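Local coordinates for iron transport multicopper oxidase FET3 (Saccharomyces cerevisiae, PDB 1ZPU), which oxidises ferrous iron to ferric iron with oxygen and four bound copper ions, feeding high-affinity iron uptake through a permease, and also has cuprous oxidase activity, at residues 46-51 and 81-86; 111-116 and 141-146; 75-80 and 341-346. All blocks are in the same frame, centred on the assembly; numbering follows the deposited sequence.

The three contacts illustrate how a multicopper oxidase builds and joins its cupredoxin domains. Interaction 1 lies within the first domain, whereas interactions 2 and 3 tie that domain to the second and third. Interaction 2 is the buried one, dominated by acidic side chains near the domain boundary; interactions 1 and 3 are partly buried and closer to the surface. Interactions 1 and 3 draw on the same long loop between strands 60-62 and 88-94, and they meet where Pro82 CG packs 3.6 Å from Phe77 CE1. Leu48 of interaction 1 likewise touches Met116 of interaction 2. Their chemistry diverges: hydrogen bonds to main-chain groups beside aliphatic packing in the first, carboxylates in the second, apolar and ring contacts in the third.

Interaction 1 (46-51 and 81-86); sequences IYLTNG and CPIAPG
Asn50 and Ile83 carry this contact inside the first cupredoxin domain, where the chain just past strand 43-49 is fastened to the loop that leads into strand 88-94. Having CG anti to the backbone N (chi1 -170°) brings the Asn50 amide against the Ile83-Pro85 backbone, and ND2 donates to Ile83 O at 2.7 Å. That bond is bent, 144° at the hydrogen, and the donor stands above the carbonyl plane. The amide has further duties: ND2 also donates to Thr55 O and OD1 accepts from Met52 N, so both ends of the group are held and its rotation is fixed. A leucine here would probably leave Ile83 O and Thr55 O without this donor and Met52 N without its acceptor. At the base of the same side chain, Asn50 CB packs 3.8 Å from Ile83 CG2, while Ile83 CD1 meets Leu48 CD1 of the strand, the two side chains crossing at about a right angle. Ile83 also rests on Met89 and Tyr91 of strand 88-94. The main chain closes the other end of the contact: Gly86 N donates to Asn50 O at 2.8 Å, with 166° at the hydrogen.

Interaction 2 (111-116 and 141-146); sequences QYEDGM and EWYHDL
Glu141, at the end of strand 133-142 in the second cupredoxin domain, meets Glu113 on the short 3-10 turn of the first, so this is a domain-domain interface. The two side chains cross at about a right angle with their carboxylate planes 61° apart, and Glu141 OE2 lies 2.6 Å from Glu113 OE2. Three backbone N-H groups grip the Glu141 carboxylate, Gly197 N at OE2 and Phe198 N and Val199 N at OE1, and are likely to favour its carboxylate form. Glu113 is about 9 Å, side chain to side chain, from the type 3 copper ligands His105 and His464. Next comes Trp142, whose indole swings back toward the turn because CG is anti to the backbone N (chi1 -171°), bringing CZ3 to 3.5 Å from Glu113 O. Tyr143 then offers the edge of its ring: CE1 faces Glu113 OE2 near the ring plane, while its hydroxyl is hydrogen-bonded to Pro165 O and Trp467 NE1. Beyond it the chain runs on to Leu146, the N-cap residue of helix 147-154. Asp114 stands across from it, with OD1 in a salt bridge to Arg22 NH2 and OD2 accepting from Val147 N at the helix start. The same OD2 packs against Leu146, 3.7 Å from its CB.

Interaction 3 (75-80 and 341-346); sequences VPFLTQ and YTAPKV
Phe77 and Tyr341 are brought to the contact by different first torsions. In Phe77, CG is anti to the carbonyl carbon (chi1 -65°), which lays the ring alongside the 344-346 backbone; in Tyr341, CG is anti to the backbone N (chi1 174°), which brings the phenol OH beside Leu78 CD2, 3.5 Å away. Phe77 does most of the touching. Its CB packs 3.8 Å from Pro344 CD and 4.2 Å from Ala343 CB, while CD2 comes within 3.2 Å of Pro344 O, which sits oblique to the ring. Lys345 O lies farther along, at the ring edge near its plane. The phenol is also set edge-to-face against Phe460 of strand 457-463, and Leu78 packs on the same strand. Within the loop, Val75 O accepts from both Leu78 N and Thr79 N, and Phe77 O receives a hydrogen bond from Thr348 OG1. Leu78 lies about 7 Å, side chain to side chain, from the type 3 copper ligands His107 and His397. Such a largely apolar seam, with a carbonyl at the Phe77 ring, belongs to the junction of the first and third cupredoxin domains, between which multicopper oxidases hold their trinuclear copper cluster.

Interaction 1 (46-51 and 81-86)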
ATOM      1  N   ILE A  46      11.118 -16.079   5.361  1.00 68.64           N
ATOM      2  CA  ILE A  46      10.388 -16.599   4.213  1.00 68.58           C
ATOM      3  C   ILE A  46      11.321 -16.896   3.041  1.00 68.77           C
ATOM      4  O   ILE A  46      12.011 -16.010   2.542  1.00 68.98           O
ATOM      5  CB  ILE A  46       9.249 -15.642   3.769  1.00 68.53           C
ATOM      6  CG1 ILE A  46       8.391 -15.267   4.971  1.00 68.05           C
ATOM      7  CG2 ILE A  46       8.382 -16.293   2.700  1.00 68.21           C
ATOM      8  CD1 ILE A  46       7.508 -14.134   4.750  1.00 67.14           C
ATOM      9  N   TYR A  47      11.344 -18.159   2.626  1.00 68.70           N
ATOM     10  CA  TYR A  47      12.009 -18.560   1.401  1.00 68.64           C
ATOM     11  C   TYR A  47      11.005 -18.446   0.275  1.00 68.71           C
ATOM     12  O   TYR A  47      10.144 -19.314   0.120  1.00 68.92           O
ATOM     13  CB  TYR A  47      12.477 -20.013   1.486  1.00 68.35           C
ATOM     14  CG  TYR A  47      13.648 -20.209   2.401  1.00 68.56           C
ATOM     15  CD1 TYR A  47      13.463 -20.626   3.719  1.00 68.68           C
ATOM     16  CD2 TYR A  47      14.951 -19.980   1.958  1.00 67.84           C
ATOM     17  CE1 TYR A  47      14.555 -20.809   4.574  1.00 67.74           C
ATOM     18  CE2 TYR A  47      16.030 -20.160   2.802  1.00 67.66           C
ATOM     19  CZ  TYR A  47      15.827 -20.574   4.109  1.00 67.40           C
ATOM     20  OH  TYR A  47      16.901 -20.753   4.952  1.00 68.15           O
ATOM     21  N   LEU A  48      11.093 -17.374  -0.505  1.00 68.63           N
ATOM     22  CA  LEU A  48      10.211 -17.222  -1.660  1.00 68.40           C
ATOM     23  C   LEU A  48      10.907 -17.762  -2.900  1.00 68.59           C
ATOM     24  O   LEU A  48      12.038 -17.380  -3.211  1.00 68.63           O
ATOM     25  CB  LEU A  48       9.809 -15.766  -1.878  1.00 67.80           C
ATOM     26  CG  LEU A  48       8.410 -15.426  -2.402  1.00 67.28           C
ATOM     27  CD1 LEU A  48       8.407 -14.007  -2.934  1.00 67.17           C
ATOM     28  CD2 LEU A  48       7.889 -16.362  -3.462  1.00 66.31           C
ATOM     29  N   THR A  49      10.233 -18.666  -3.595  1.00 68.57           N
ATOM     30  CA  THR A  49      10.752 -19.210  -4.833  1.00 68.61           C
ATOM     31  C   THR A  49       9.854 -18.821  -5.987  1.00 68.64           C
ATOM     32  O   THR A  49       8.664 -19.085  -5.978  1.00 68.64           O
ATOM     33  CB  THR A  49      10.872 -20.739  -4.783  1.00 68.59           C
ATOM     34  OG1 THR A  49      11.646 -21.110  -3.640  1.00 68.66           O
ATOM     35  CG2 THR A  49      11.546 -21.270  -6.050  1.00 67.83           C
ATOM     36  N   ASN A  50      10.449 -18.201  -6.992  1.00 68.80           N
ATOM     37  CA  ASN A  50       9.742 -17.879  -8.216  1.00 68.87           C
ATOM     38  C   ASN A  50       9.560 -19.122  -9.083  1.00 68.98           C
ATOM     39  O   ASN A  50      10.499 -19.579  -9.733  1.00 68.97           O
ATOM     40  CB  ASN A  50      10.505 -16.804  -8.998  1.00 68.86           C
ATOM     41  CG  ASN A  50       9.706 -16.254 -10.156  1.00 68.85           C
ATOM     42  OD1 ASN A  50       8.630 -16.758 -10.471  1.00 69.44           O
ATOM     43  ND2 ASN A  50      10.217 -15.208 -10.787  1.00 68.12           N
ATOM     44  N   GLY A  51       8.346 -19.665  -9.081  1.00 69.04           N
ATOM     45  CA  GLY A  51       8.026 -20.836  -9.894  1.00 68.99           C
ATOM     46  C   GLY A  51       7.204 -20.484 -11.117  1.00 69.13           C
ATOM     47  O   GLY A  51       6.676 -21.369 -11.791  1.00 68.90           O
ATOM     48  N   CYS A  81      17.161  -6.627  -6.275  1.00 69.46           N
ATOM     49  CA  CYS A  81      16.863  -6.827  -7.684  1.00 69.91           C
ATOM     50  C   CYS A  81      15.731  -7.868  -7.756  1.00 69.58           C
ATOM     51  O   CYS A  81      15.480  -8.553  -6.762  1.00 69.59           O
ATOM     52  CB  CYS A  81      18.118  -7.228  -8.455  1.00 69.83           C
ATOM     53  SG  CYS A  81      18.913  -8.662  -7.782  1.00 73.88           S
ATOM     54  N   PRO A  82      15.016  -7.959  -8.902  1.00 69.48           N
ATOM     55  CA  PRO A  82      13.843  -8.837  -9.006  1.00 69.29           C
ATOM     56  C   PRO A  82      14.195 -10.314  -8.913  1.00 69.14           C
ATOM     57  O   PRO A  82      15.297 -10.707  -9.324  1.00 69.30           O
ATOM     58  CB  PRO A  82      13.318  -8.547 -10.418  1.00 69.35           C
ATOM     59  CG  PRO A  82      13.909  -7.251 -10.807  1.00 69.42           C
ATOM     60  CD  PRO A  82      15.254  -7.249 -10.172  1.00 69.68           C
ATOM     61  N   ILE A  83      13.270 -11.120  -8.388  1.00 68.78           N
ATOM     62  CA  ILE A  83      13.477 -12.560  -8.311  1.00 68.74           C
ATOM     63  C   ILE A  83      13.158 -13.218  -9.645  1.00 68.82           C
ATOM     64  O   ILE A  83      12.007 -13.250 -10.072  1.00 68.80           O
ATOM     65  CB  ILE A  83      12.654 -13.241  -7.201  1.00 68.77           C
ATOM     66  CG1 ILE A  83      12.875 -12.563  -5.859  1.00 68.60           C
ATOM     67  CG2 ILE A  83      13.014 -14.722  -7.087  1.00 68.08           C
ATOM     68  CD1 ILE A  83      11.710 -12.736  -4.915  1.00 68.53           C
ATOM     69  N   ALA A  84      14.196 -13.746 -10.287  1.00 68.82           N
ATOM     70  CA  ALA A  84      14.068 -14.415 -11.579  1.00 68.85           C
ATOM     71  C   ALA A  84      13.429 -15.796 -11.440  1.00 68.83           C
ATOM     72  O   ALA A  84      13.562 -16.432 -10.395  1.00 68.88           O
ATOM     73  CB  ALA A  84      15.435 -14.539 -12.236  1.00 68.88           C
ATOM     74  N   PRO A  85      12.724 -16.263 -12.492  1.00 68.77           N
ATOM     75  CA  PRO A  85      12.196 -17.628 -12.498  1.00 68.81           C
ATOM     76  C   PRO A  85      13.247 -18.662 -12.105  1.00 68.84           C
ATOM     77  O   PRO A  85      14.346 -18.666 -12.660  1.00 69.10           O
ATOM     78  CB  PRO A  85      11.765 -17.829 -13.952  1.00 68.66           C
ATOM     79  CG  PRO A  85      11.431 -16.469 -14.433  1.00 68.47           C
ATOM     80  CD  PRO A  85      12.356 -15.528 -13.718  1.00 68.56           C
ATOM     81  N   GLY A  86      12.906 -19.517 -11.144  1.00 68.83           N
ATOM     82  CA  GLY A  86      13.807 -20.546 -10.637  1.00 68.70           C
ATOM     83  C   GLY A  86      14.538 -20.159  -9.363  1.00 68.72           C
ATOM     84  O   GLY A  86      14.945 -21.030  -8.589  1.00 68.62           O
TER

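Interaction 2 (111-116 and 141-146)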
ATOM      1  N   GLN A 111       1.188  -7.999 -10.341  1.00 70.41           N
ATOM      2  CA  GLN A 111       1.213  -9.262  -9.634  1.00 69.98           C
ATOM      3  C   GLN A 111       0.228  -9.380  -8.442  1.00 69.68           C
ATOM      4  O   GLN A 111      -0.598 -10.280  -8.435  1.00 70.06           O
ATOM      5  CB  GLN A 111       2.656  -9.523  -9.217  1.00 70.25           C
ATOM      6  CG  GLN A 111       3.044 -10.952  -9.075  1.00 70.40           C
ATOM      7  CD  GLN A 111       4.408 -11.222  -9.688  1.00 70.28           C
ATOM      8  OE1 GLN A 111       5.393 -11.446  -8.984  1.00 70.21           O
ATOM      9  NE2 GLN A 111       4.469 -11.183 -11.013  1.00 70.13           N
ATOM     10  N   TYR A 112       0.264  -8.498  -7.448  1.00 69.20           N
ATOM     11  CA  TYR A 112      -0.622  -8.759  -6.290  1.00 69.21           C
ATOM     12  C   TYR A 112      -2.135  -8.759  -6.569  1.00 69.50           C
ATOM     13  O   TYR A 112      -2.872  -9.498  -5.920  1.00 69.79           O
ATOM     14  CB  TYR A 112      -0.259  -7.998  -5.006  1.00 68.93           C
ATOM     15  CG  TYR A 112      -0.860  -6.626  -4.785  1.00 68.82           C
ATOM     16  CD1 TYR A 112      -2.163  -6.460  -4.291  1.00 68.43           C
ATOM     17  CD2 TYR A 112      -0.093  -5.486  -4.996  1.00 68.74           C
ATOM     18  CE1 TYR A 112      -2.685  -5.182  -4.055  1.00 67.46           C
ATOM     19  CE2 TYR A 112      -0.591  -4.226  -4.771  1.00 68.42           C
ATOM     20  CZ  TYR A 112      -1.875  -4.070  -4.301  1.00 69.10           C
ATOM     21  OH  TYR A 112      -2.310  -2.775  -4.106  1.00 70.28           O
ATOM     22  N   GLU A 113      -2.601  -7.955  -7.524  1.00 69.75           N
ATOM     23  CA  GLU A 113      -3.992  -8.079  -7.982  1.00 70.06           C
ATOM     24  C   GLU A 113      -4.324  -9.479  -8.452  1.00 69.75           C
ATOM     25  O   GLU A 113      -5.448  -9.908  -8.327  1.00 70.01           O
ATOM     26  CB  GLU A 113      -4.349  -7.092  -9.097  1.00 70.46           C
ATOM     27  CG  GLU A 113      -4.938  -5.774  -8.578  1.00 74.05           C
ATOM     28  CD  GLU A 113      -6.434  -5.818  -8.270  1.00 77.28           C
ATOM     29  OE1 GLU A 113      -6.961  -6.758  -7.622  1.00 78.34           O
ATOM     30  OE2 GLU A 113      -7.103  -4.860  -8.675  1.00 80.90           O
ATOM     31  N   ASP A 114      -3.347 -10.192  -8.989  1.00 69.69           N
ATOM     32  CA  ASP A 114      -3.591 -11.533  -9.474  1.00 69.70           C
ATOM     33  C   ASP A 114      -3.469 -12.583  -8.371  1.00 69.64           C
ATOM     34  O   ASP A 114      -3.343 -13.779  -8.658  1.00 69.84           O
ATOM     35  CB  ASP A 114      -2.693 -11.839 -10.681  1.00 70.00           C
ATOM     36  CG  ASP A 114      -3.121 -11.071 -11.952  1.00 71.40           C
ATOM     37  OD1 ASP A 114      -4.278 -10.578 -12.019  1.00 72.79           O
ATOM     38  OD2 ASP A 114      -2.300 -10.963 -12.895  1.00 72.78           O
ATOM     39  N   GLY A 115      -3.500 -12.138  -7.112  1.00 69.47           N
ATOM     40  CA  GLY A 115      -3.702 -13.049  -5.981  1.00 69.51           C
ATOM     41  C   GLY A 115      -2.593 -13.150  -4.947  1.00 69.74           C
ATOM     42  O   GLY A 115      -2.818 -13.703  -3.858  1.00 70.04           O
ATOM     43  N   MET A 116      -1.407 -12.624  -5.267  1.00 69.72           N
ATOM     44  CA  MET A 116      -0.226 -12.778  -4.394  1.00 69.63           C
ATOM     45  C   MET A 116      -0.222 -11.748  -3.261  1.00 69.69           C
ATOM     46  O   MET A 116       0.476 -10.720  -3.326  1.00 70.03           O
ATOM     47  CB  MET A 116       1.063 -12.721  -5.211  1.00 69.07           C
ATOM     48  CG  MET A 116       2.309 -13.029  -4.460  1.00 68.23           C
ATOM     49  SD  MET A 116       3.708 -13.200  -5.625  1.00 69.49           S
ATOM     50  CE  MET A 116       5.080 -13.080  -4.499  1.00 69.71           C
ATOM     51  N   GLU A 141     -11.100  -5.509  -4.919  1.00 68.82           N
ATOM     52  CA  GLU A 141     -11.852  -5.643  -6.177  1.00 68.94           C
ATOM     53  C   GLU A 141     -11.285  -6.837  -6.940  1.00 68.94           C
ATOM     54  O   GLU A 141     -10.193  -7.309  -6.617  1.00 68.92           O
ATOM     55  CB  GLU A 141     -11.805  -4.373  -7.031  1.00 68.55           C
ATOM     56  CG  GLU A 141     -10.482  -4.142  -7.785  1.00 69.96           C
ATOM     57  CD  GLU A 141      -9.348  -3.690  -6.875  1.00 71.33           C
ATOM     58  OE1 GLU A 141      -9.322  -2.479  -6.518  1.00 69.95           O
ATOM     59  OE2 GLU A 141      -8.496  -4.558  -6.517  1.00 71.66           O
ATOM     60  N   TRP A 142     -12.019  -7.316  -7.941  1.00 68.82           N
ATOM     61  CA  TRP A 142     -11.576  -8.462  -8.720  1.00 68.74           C
ATOM     62  C   TRP A 142     -11.731  -8.233 -10.245  1.00 68.99           C
ATOM     63  O   TRP A 142     -12.768  -7.734 -10.716  1.00 69.22           O
ATOM     64  CB  TRP A 142     -12.329  -9.708  -8.250  1.00 68.47           C
ATOM     65  CG  TRP A 142     -11.807 -10.956  -8.830  1.00 68.07           C
ATOM     66  CD1 TRP A 142     -12.446 -11.792  -9.692  1.00 67.90           C
ATOM     67  CD2 TRP A 142     -10.525 -11.518  -8.602  1.00 68.47           C
ATOM     68  NE1 TRP A 142     -11.641 -12.853 -10.021  1.00 67.63           N
ATOM     69  CE2 TRP A 142     -10.447 -12.706  -9.371  1.00 67.40           C
ATOM     70  CE3 TRP A 142      -9.420 -11.132  -7.839  1.00 68.73           C
ATOM     71  CZ2 TRP A 142      -9.322 -13.508  -9.387  1.00 66.23           C
ATOM     72  CZ3 TRP A 142      -8.287 -11.947  -7.862  1.00 68.28           C
ATOM     73  CH2 TRP A 142      -8.257 -13.117  -8.631  1.00 67.22           C
ATOM     74  N   TYR A 143     -10.688  -8.582 -10.996  1.00 69.03           N
ATOM     75  CA  TYR A 143     -10.684  -8.494 -12.462  1.00 68.89           C
ATOM     76  C   TYR A 143     -10.815  -9.875 -13.046  1.00 68.90           C
ATOM     77  O   TYR A 143     -10.413 -10.854 -12.427  1.00 69.25           O
ATOM     78  CB  TYR A 143      -9.388  -7.850 -12.980  1.00 68.65           C
ATOM     79  CG  TYR A 143      -9.293  -6.354 -12.748  1.00 68.09           C
ATOM     80  CD1 TYR A 143      -8.883  -5.850 -11.525  1.00 68.37           C
ATOM     81  CD2 TYR A 143      -9.618  -5.450 -13.748  1.00 68.71           C
ATOM     82  CE1 TYR A 143      -8.795  -4.488 -11.295  1.00 68.40           C
ATOM     83  CE2 TYR A 143      -9.533  -4.074 -13.532  1.00 69.46           C
ATOM     84  CZ  TYR A 143      -9.120  -3.608 -12.295  1.00 68.89           C
ATOM     85  OH  TYR A 143      -9.018  -2.259 -12.050  1.00 69.17           O
ATOM     86  N   HIS A 144     -11.380  -9.950 -14.244  1.00 69.00           N
ATOM     87  CA  HIS A 144     -11.531 -11.211 -14.965  1.00 68.92           C
ATOM     88  C   HIS A 144     -10.373 -11.495 -15.893  1.00 69.09           C
ATOM     89  O   HIS A 144     -10.227 -12.601 -16.387  1.00 69.51           O
ATOM     90  CB  HIS A 144     -12.812 -11.168 -15.769  1.00 68.90           C
ATOM     91  CG  HIS A 144     -14.024 -11.431 -14.945  1.00 69.42           C
ATOM     92  ND1 HIS A 144     -15.227 -11.827 -15.493  1.00 69.53           N
ATOM     93  CD2 HIS A 144     -14.202 -11.406 -13.605  1.00 66.95           C
ATOM     94  CE1 HIS A 144     -16.102 -12.010 -14.521  1.00 68.22           C
ATOM     95  NE2 HIS A 144     -15.506 -11.758 -13.370  1.00 68.25           N
ATOM     96  N   ASP A 145      -9.568 -10.479 -16.156  1.00 69.27           N
ATOM     97  CA  ASP A 145      -8.375 -10.643 -16.941  1.00 69.51           C
ATOM     98  C   ASP A 145      -7.166 -10.402 -16.056  1.00 69.35           C
ATOM     99  O   ASP A 145      -7.220  -9.600 -15.128  1.00 69.46           O
ATOM    100  CB  ASP A 145      -8.380  -9.667 -18.117  1.00 70.01           C
ATOM    101  CG  ASP A 145      -9.537  -9.918 -19.089  1.00 72.01           C
ATOM    102  OD1 ASP A 145      -9.353 -10.660 -20.101  1.00 73.31           O
ATOM    103  OD2 ASP A 145     -10.635  -9.370 -18.836  1.00 74.15           O
ATOM    104  N   LEU A 146      -6.076 -11.099 -16.350  1.00 69.39           N
ATOM    105  CA  LEU A 146      -4.814 -10.919 -15.646  1.00 69.36           C
ATOM    106  C   LEU A 146      -4.244  -9.538 -15.913  1.00 69.24           C
ATOM    107  O   LEU A 146      -4.492  -8.937 -16.955  1.00 69.10           O
ATOM    108  CB  LEU A 146      -3.799 -11.958 -16.099  1.00 69.87           C
ATOM    109  CG  LEU A 146      -4.092 -13.437 -15.877  1.00 70.70           C
ATOM    110  CD1 LEU A 146      -4.977 -14.001 -16.998  1.00 72.22           C
ATOM    111  CD2 LEU A 146      -2.768 -14.135 -15.874  1.00 71.66           C
TER

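Interaction 3 (75-80 and 341-346)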
ATOM      1  N   VAL A  75      11.252  -4.217  -2.452  1.00 69.12           N
ATOM      2  CA  VAL A  75      10.943  -3.379  -3.600  1.00 68.92           C
ATOM      3  C   VAL A  75      12.089  -3.490  -4.597  1.00 69.09           C
ATOM      4  O   VAL A  75      13.192  -3.018  -4.322  1.00 69.02           O
ATOM      5  CB  VAL A  75      10.715  -1.900  -3.212  1.00 68.79           C
ATOM      6  CG1 VAL A  75      10.362  -1.099  -4.439  1.00 68.87           C
ATOM      7  CG2 VAL A  75       9.612  -1.779  -2.179  1.00 68.05           C
ATOM      8  N   PRO A  76      11.840  -4.158  -5.737  1.00 69.23           N
ATOM      9  CA  PRO A  76      12.841  -4.253  -6.790  1.00 69.24           C
ATOM     10  C   PRO A  76      13.345  -2.883  -7.257  1.00 69.30           C
ATOM     11  O   PRO A  76      12.578  -1.925  -7.353  1.00 69.42           O
ATOM     12  CB  PRO A  76      12.132  -5.030  -7.904  1.00 69.37           C
ATOM     13  CG  PRO A  76      10.688  -5.067  -7.525  1.00 69.99           C
ATOM     14  CD  PRO A  76      10.614  -4.911  -6.051  1.00 69.38           C
ATOM     15  N   PHE A  77      14.658  -2.814  -7.481  1.00 69.28           N
ATOM     16  CA  PHE A  77      15.402  -1.601  -7.854  1.00 69.13           C
ATOM     17  C   PHE A  77      15.413  -0.458  -6.835  1.00 69.10           C
ATOM     18  O   PHE A  77      15.889   0.637  -7.119  1.00 69.32           O
ATOM     19  CB  PHE A  77      15.055  -1.153  -9.277  1.00 69.18           C
ATOM     20  CG  PHE A  77      15.479  -2.140 -10.311  1.00 68.77           C
ATOM     21  CD1 PHE A  77      14.557  -3.000 -10.881  1.00 69.02           C
ATOM     22  CD2 PHE A  77      16.813  -2.252 -10.670  1.00 68.72           C
ATOM     23  CE1 PHE A  77      14.950  -3.938 -11.823  1.00 69.39           C
ATOM     24  CE2 PHE A  77      17.224  -3.186 -11.612  1.00 69.09           C
ATOM     25  CZ  PHE A  77      16.294  -4.034 -12.188  1.00 69.40           C
ATOM     26  N   LEU A  78      14.904  -0.740  -5.642  1.00 69.13           N
ATOM     27  CA  LEU A  78      15.084   0.112  -4.470  1.00 68.96           C
ATOM     28  C   LEU A  78      15.915  -0.673  -3.472  1.00 69.05           C
ATOM     29  O   LEU A  78      16.974  -0.222  -3.002  1.00 69.35           O
ATOM     30  CB  LEU A  78      13.738   0.410  -3.813  1.00 68.67           C
ATOM     31  CG  LEU A  78      12.747   1.488  -4.258  1.00 68.11           C
ATOM     32  CD1 LEU A  78      12.791   2.674  -3.314  1.00 67.80           C
ATOM     33  CD2 LEU A  78      12.906   1.900  -5.706  1.00 67.44           C
ATOM     34  N   THR A  79      15.440  -1.882  -3.201  1.00 68.80           N
ATOM     35  CA  THR A  79      15.807  -2.634  -2.025  1.00 68.78           C
ATOM     36  C   THR A  79      16.484  -3.950  -2.385  1.00 68.79           C
ATOM     37  O   THR A  79      17.240  -4.520  -1.595  1.00 68.83           O
ATOM     38  CB  THR A  79      14.518  -2.850  -1.208  1.00 68.84           C
ATOM     39  OG1 THR A  79      14.433  -1.829  -0.206  1.00 68.93           O
ATOM     40  CG2 THR A  79      14.434  -4.243  -0.576  1.00 68.90           C
ATOM     41  N   GLN A  80      16.206  -4.413  -3.597  1.00 68.91           N
ATOM     42  CA  GLN A  80      16.659  -5.705  -4.088  1.00 69.07           C
ATOM     43  C   GLN A  80      16.548  -5.665  -5.597  1.00 69.26           C
ATOM     44  O   GLN A  80      15.909  -4.774  -6.143  1.00 69.22           O
ATOM     45  CB  GLN A  80      15.726  -6.799  -3.593  1.00 69.07           C
ATOM     46  CG  GLN A  80      14.322  -6.671  -4.178  1.00 68.96           C
ATOM     47  CD  GLN A  80      13.384  -7.744  -3.715  1.00 68.76           C
ATOM     48  OE1 GLN A  80      13.020  -7.818  -2.537  1.00 68.61           O
ATOM     49  NE2 GLN A  80      12.965  -8.581  -4.648  1.00 68.50           N
ATOM     50  N   TYR A 341       8.663   7.960 -12.379  1.00 68.80           N
ATOM     51  CA  TYR A 341       9.664   7.033 -11.875  1.00 68.77           C
ATOM     52  C   TYR A 341      10.097   6.051 -12.956  1.00 68.84           C
ATOM     53  O   TYR A 341       9.271   5.342 -13.539  1.00 68.89           O
ATOM     54  CB  TYR A 341       9.193   6.269 -10.642  1.00 68.42           C
ATOM     55  CG  TYR A 341      10.205   5.227 -10.239  1.00 68.22           C
ATOM     56  CD1 TYR A 341      11.388   5.593  -9.604  1.00 68.46           C
ATOM     57  CD2 TYR A 341      10.008   3.881 -10.538  1.00 67.36           C
ATOM     58  CE1 TYR A 341      12.342   4.636  -9.249  1.00 68.50           C
ATOM     59  CE2 TYR A 341      10.955   2.920 -10.187  1.00 67.47           C
ATOM     60  CZ  TYR A 341      12.114   3.307  -9.541  1.00 67.97           C
ATOM     61  OH  TYR A 341      13.051   2.371  -9.190  1.00 68.26           O
ATOM     62  N   THR A 342      11.398   6.028 -13.219  1.00 68.86           N
ATOM     63  CA  THR A 342      11.972   5.101 -14.170  1.00 68.79           C
ATOM     64  C   THR A 342      13.090   4.344 -13.470  1.00 68.81           C
ATOM     65  O   THR A 342      14.106   4.929 -13.117  1.00 69.00           O
ATOM     66  CB  THR A 342      12.503   5.836 -15.400  1.00 68.64           C
ATOM     67  OG1 THR A 342      11.665   6.968 -15.684  1.00 68.39           O
ATOM     68  CG2 THR A 342      12.523   4.904 -16.590  1.00 68.74           C
ATOM     69  N   ALA A 343      12.874   3.050 -13.258  1.00 68.79           N
ATOM     70  CA  ALA A 343      13.820   2.168 -12.579  1.00 68.83           C
ATOM     71  C   ALA A 343      15.244   2.255 -13.123  1.00 68.88           C
ATOM     72  O   ALA A 343      15.443   2.303 -14.337  1.00 68.91           O
ATOM     73  CB  ALA A 343      13.329   0.734 -12.644  1.00 68.98           C
ATOM     74  N   PRO A 344      16.234   2.285 -12.219  1.00 68.75           N
ATOM     75  CA  PRO A 344      17.632   2.373 -12.587  1.00 68.86           C
ATOM     76  C   PRO A 344      18.249   1.014 -12.956  1.00 68.98           C
ATOM     77  O   PRO A 344      17.611  -0.029 -12.776  1.00 68.94           O
ATOM     78  CB  PRO A 344      18.279   2.933 -11.322  1.00 68.94           C
ATOM     79  CG  PRO A 344      17.408   2.505 -10.223  1.00 68.50           C
ATOM     80  CD  PRO A 344      16.052   2.238 -10.759  1.00 68.69           C
ATOM     81  N   LYS A 345      19.477   1.042 -13.474  1.00 69.09           N
ATOM     82  CA  LYS A 345      20.193  -0.177 -13.873  1.00 69.12           C
ATOM     83  C   LYS A 345      20.733  -0.976 -12.683  1.00 69.16           C
ATOM     84  O   LYS A 345      21.040  -2.167 -12.807  1.00 69.18           O
ATOM     85  CB  LYS A 345      21.336   0.165 -14.834  1.00 69.14           C
ATOM     86  CG  LYS A 345      20.938   0.154 -16.314  1.00 69.40           C
ATOM     87  CD  LYS A 345      21.985   0.818 -17.204  1.00 68.98           C
ATOM     88  CE  LYS A 345      21.335   1.448 -18.430  1.00 68.70           C
ATOM     89  NZ  LYS A 345      22.016   2.731 -18.806  1.00 69.52           N
ATOM     90  N   VAL A 346      20.862  -0.301 -11.541  1.00 69.12           N
ATOM     91  CA  VAL A 346      21.342  -0.907 -10.300  1.00 68.95           C
ATOM     92  C   VAL A 346      20.444  -0.429  -9.155  1.00 68.87           C
ATOM     93  O   VAL A 346      20.213   0.776  -9.022  1.00 68.82           O
ATOM     94  CB  VAL A 346      22.834  -0.537 -10.001  1.00 68.90           C
ATOM     95  CG1 VAL A 346      23.351  -1.286  -8.779  1.00 68.31           C
ATOM     96  CG2 VAL A 346      23.722  -0.822 -11.204  1.00 68.92           C
TER